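Side-chain contacts in putative oxidoreductase YfjR (Streptomyces aurantiacus, PDB 4OQZ), which acts as an S-selective imine reductase, probably using NADPH to reduce imines to amines: residues Val187-Ala190 with Asp191-Leu195; Gly194-Ala197 with Ala198-Ala201. All coordinates share one frame; numbering follows the deposited sequence.

Contact 1 of 2, residues Val187-Ala190 with Asp191-Leu195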
loop_
_atom_site.group_PDB
_atom_site.type_symbol
_atom_site.label_atom_id
_atom_site.label_comp_id
_atom_site.label_asym_id
_atom_site.label_seq_id
_atom_site.Cartn_x
_atom_site.Cartn_y
_atom_site.Cartn_z
ATOM N N VAL A 187 3.226 -7.997 -9.703
ATOM C CA VAL A 187 3.363 -9.415 -10.150
ATOM C C VAL A 187 3.161 -9.527 -11.638
ATOM O O VAL A 187 4.026 -10.094 -12.318
ATOM C CB VAL A 187 2.541 -10.424 -9.296
ATOM C CG1 VAL A 187 2.603 -11.850 -9.858
ATOM C CG2 VAL A 187 3.057 -10.438 -7.858
ATOM N N ALA A 188 2.079 -8.903 -12.164
ATOM C CA ALA A 188 1.760 -8.925 -13.594
ATOM C C ALA A 188 2.839 -8.268 -14.450
ATOM O O ALA A 188 3.206 -8.840 -15.474
ATOM C CB ALA A 188 0.391 -8.309 -13.868
ATOM N N LEU A 189 3.404 -7.116 -14.016
ATOM C CA LEU A 189 4.452 -6.449 -14.795
ATOM C C LEU A 189 5.779 -7.217 -14.803
ATOM O O LEU A 189 6.394 -7.368 -15.855
ATOM C CB LEU A 189 4.657 -4.980 -14.347
ATOM C CG LEU A 189 5.731 -4.166 -15.086
ATOM C CD1 LEU A 189 5.311 -3.830 -16.521
ATOM C CD2 LEU A 189 6.048 -2.903 -14.338
ATOM N N ALA A 190 6.222 -7.658 -13.620
ATOM C CA ALA A 190 7.443 -8.421 -13.407
ATOM C C ALA A 190 7.396 -9.759 -14.165
ATOM O O ALA A 190 8.449 -10.284 -14.537
ATOM C CB ALA A 190 7.642 -8.663 -11.926
ATOM N N ASP A 191 6.179 -10.292 -14.410
ATOM C CA ASP A 191 5.984 -11.541 -15.162
ATOM C C ASP A 191 6.434 -11.365 -16.609
ATOM O O ASP A 191 7.240 -12.161 -17.083
ATOM C CB ASP A 191 4.523 -12.004 -15.110
ATOM C CG ASP A 191 4.299 -13.313 -15.833
ATOM O OD1 ASP A 191 3.898 -13.275 -17.029
ATOM O OD2 ASP A 191 4.545 -14.372 -15.221
ATOM N N ALA A 192 5.956 -10.302 -17.294
ATOM C CA ALA A 192 6.318 -9.977 -18.675
ATOM C C ALA A 192 7.827 -9.711 -18.839
ATOM O O ALA A 192 8.291 -9.458 -19.962
ATOM C CB ALA A 192 5.507 -8.786 -19.163
ATOM N N HIS A 193 8.591 -9.835 -17.721
ATOM C CA HIS A 193 10.039 -9.631 -17.651
ATOM C C HIS A 193 10.859 -10.770 -17.002
ATOM O O HIS A 193 12.010 -10.554 -16.626
ATOM C CB HIS A 193 10.341 -8.288 -16.995
ATOM C CG HIS A 193 9.868 -7.113 -17.788
ATOM N ND1 HIS A 193 8.726 -6.420 -17.435
ATOM C CD2 HIS A 193 10.422 -6.521 -18.872
ATOM C CE1 HIS A 193 8.618 -5.437 -18.311
ATOM N NE2 HIS A 193 9.610 -5.463 -19.203
ATOM N N GLY A 194 10.285 -11.966 -16.932
ATOM C CA GLY A 194 10.951 -13.157 -16.405
ATOM C C GLY A 194 11.093 -13.266 -14.898
ATOM O O GLY A 194 11.798 -14.161 -14.414
ATOM N N LEU A 195 10.413 -12.378 -14.138
ATOM C CA LEU A 195 10.457 -12.376 -12.678
ATOM C C LEU A 195 9.205 -12.980 -12.059
ATOM O O LEU A 195 8.082 -12.740 -12.535
ATOM C CB LEU A 195 10.712 -10.939 -12.133
ATOM C CG LEU A 195 12.001 -10.249 -12.636
ATOM C CD1 LEU A 195 11.921 -8.753 -12.481
ATOM C CD2 LEU A 195 13.246 -10.801 -11.956
#

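Contact 2 of 2, residues Gly194-Ala197 with Ala198-Ala201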
loop_
_atom_site.group_PDB
_atom_site.type_symbol
_atom_site.label_atom_id
_atom_site.label_comp_id
_atom_site.label_asym_id
_atom_site.label_seq_id
_atom_site.Cartn_x
_atom_site.Cartn_y
_atom_site.Cartn_z
ATOM N N GLY A 194 10.285 -11.966 -16.932
ATOM C CA GLY A 194 10.951 -13.157 -16.405
ATOM C C GLY A 194 11.093 -13.266 -14.898
ATOM O O GLY A 194 11.798 -14.161 -14.414
ATOM N N LEU A 195 10.413 -12.378 -14.138
ATOM C CA LEU A 195 10.457 -12.376 -12.678
ATOM C C LEU A 195 9.205 -12.980 -12.059
ATOM O O LEU A 195 8.082 -12.740 -12.535
ATOM C CB LEU A 195 10.712 -10.939 -12.133
ATOM C CG LEU A 195 12.001 -10.249 -12.636
ATOM C CD1 LEU A 195 11.921 -8.753 -12.481
ATOM C CD2 LEU A 195 13.246 -10.801 -11.956
ATOM N N THR A 196 9.400 -13.751 -10.979
ATOM C CA THR A 196 8.316 -14.414 -10.251
ATOM C C THR A 196 7.794 -13.507 -9.127
ATOM O O THR A 196 8.402 -12.480 -8.850
ATOM C CB THR A 196 8.745 -15.819 -9.747
ATOM O OG1 THR A 196 9.404 -15.717 -8.480
ATOM C CG2 THR A 196 9.578 -16.613 -10.771
ATOM N N ALA A 197 6.695 -13.897 -8.477
ATOM C CA ALA A 197 6.110 -13.158 -7.369
ATOM C C ALA A 197 7.039 -13.179 -6.133
ATOM O O ALA A 197 7.166 -12.164 -5.442
ATOM C CB ALA A 197 4.737 -13.730 -7.029
ATOM N N ALA A 198 7.700 -14.330 -5.869
ATOM C CA ALA A 198 8.642 -14.497 -4.754
ATOM C C ALA A 198 9.953 -13.732 -4.983
ATOM O O ALA A 198 10.711 -13.526 -4.032
ATOM C CB ALA A 198 8.931 -15.982 -4.536
ATOM N N ASP A 199 10.239 -13.371 -6.245
ATOM C CA ASP A 199 11.418 -12.637 -6.659
ATOM C C ASP A 199 11.249 -11.177 -6.201
ATOM O O ASP A 199 12.172 -10.589 -5.652
ATOM C CB ASP A 199 11.557 -12.656 -8.200
ATOM C CG ASP A 199 12.114 -13.919 -8.836
ATOM O OD1 ASP A 199 11.933 -15.005 -8.256
ATOM O OD2 ASP A 199 12.648 -13.828 -9.963
ATOM N N ILE A 200 10.051 -10.620 -6.421
ATOM C CA ILE A 200 9.699 -9.245 -6.075
ATOM C C ILE A 200 9.128 -9.141 -4.657
ATOM O O ILE A 200 9.135 -8.054 -4.085
ATOM C CB ILE A 200 8.811 -8.574 -7.173
ATOM C CG1 ILE A 200 7.385 -9.169 -7.241
ATOM C CG2 ILE A 200 9.529 -8.567 -8.546
ATOM C CD1 ILE A 200 6.467 -8.419 -8.214
ATOM N N ALA A 201 8.679 -10.272 -4.064
ATOM C CA ALA A 201 8.147 -10.248 -2.690
ATOM C C ALA A 201 9.033 -9.474 -1.669
ATOM O O ALA A 201 8.477 -8.686 -0.893
ATOM C CB ALA A 201 7.874 -11.657 -2.178
#

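Contact 1 of 2, residues Val187-Ala190 with Asp191-Leu195
His193 turns its imidazole back on the last turn of helix 163-191, where ND1 donates to the backbone oxygen of Leu189. Starting from the root of the side chain, CB of His193 rests 3.7 Å from Ala190 O. With CG anti to the carbonyl carbon (chi1 -65°), the ring is carried beside the helix end instead of following the chain onward. ND1 then reaches Leu189 O at 3.0 Å, a fairly straight bond of 154° at the hydrogen, and the oxygen sits at the ring edge, 17° out of the ring plane. Beyond it, CE1 of His193 meets CD1 of Leu189 at 4.1 Å, so one residue supplies both the acceptor and a methyl for the ring to lean on. Ser251 of the same chain and Leu167 of the second subunit also pack on this histidine.

The turn that brings the histidine here is a Schellman motif. Gly194, at positive phi, is its C-prime residue: its N binds Asp191 O at 3.1 Å, and Leu195 N spans the turn to Ala190 O at 2.9 Å. The hydrophobic contact that commonly accompanies this motif is present too, CB of Leu195 lying 3.8 Å from CB of Ala190. Leu195 also packs against Met168 of the second subunit.

CB of Asp191 rests 3.4 Å from Ala188 O, while its carboxylate leads away from residues 187-190, and OD2 forms a salt bridge with Lys286 of the second subunit.

Contact 2 of 2, residues Gly194-Ala197 with Ala198-Ala201
Helix 197-209 begins here, with Thr196 at the N-cap and Asp199, three residues on, folding its carboxylate back over it. OD1 of Asp199 accepts the hydroxyl OG1 of Thr196 at 2.6 Å, a short bond that arrives from above the carboxylate plane, 67° out of it. The other oxygen, OD2, takes the backbone N of Thr196 at 3.4 Å; that bond is weak, though nearly straight at 171°. Thr196 places OG1 between its backbone N and carbonyl carbon (chi1 86°), which sets the hydroxyl beside OD1. Next to this pair, CD2 of Leu195 touches Asp199 OD2 at 3.7 Å, the two side chains crossing at about a right angle. An alanine in place of Asp199 would probably leave the N-H of Thr196 without its mate in this turn and set the hydroxyl freer to rotate. Asp223 of the second subunit comes to the same hydroxyl, whose single proton can serve only one carboxylate at a time, and takes the N-H groups of Ala197 and Ala198. CG1 of Ile200 packs 3.5 Å from Ala197 O, an oxygen hydrogen-bonded to Tyr183 OH. The weak return of the N3 carboxylate to the N-cap N-H is consistent with one half of a capping box at a helix start.

In the fold
Contacts 1 and 2 are the two halves of one tight connection, the first ending helix 163-191 and the second starting helix 197-209; they share Gly194 and Leu195, and their centres lie about 7 Å apart. Both are partly buried, far from the centre of the chain, and both meet the second subunit. In contact 1 spare carbonyls at a helix end are met by N-H groups and an imidazole; in contact 2 N-H groups at a helix start are met by carboxylates, one from the other subunit. Between them the buried faces pack together, Val187 against Ala197 and Ile200, and Ala190 against Ile200, while the charged and hydroxyl side chains, Asp191, Thr196 and Asp199, are partly exposed.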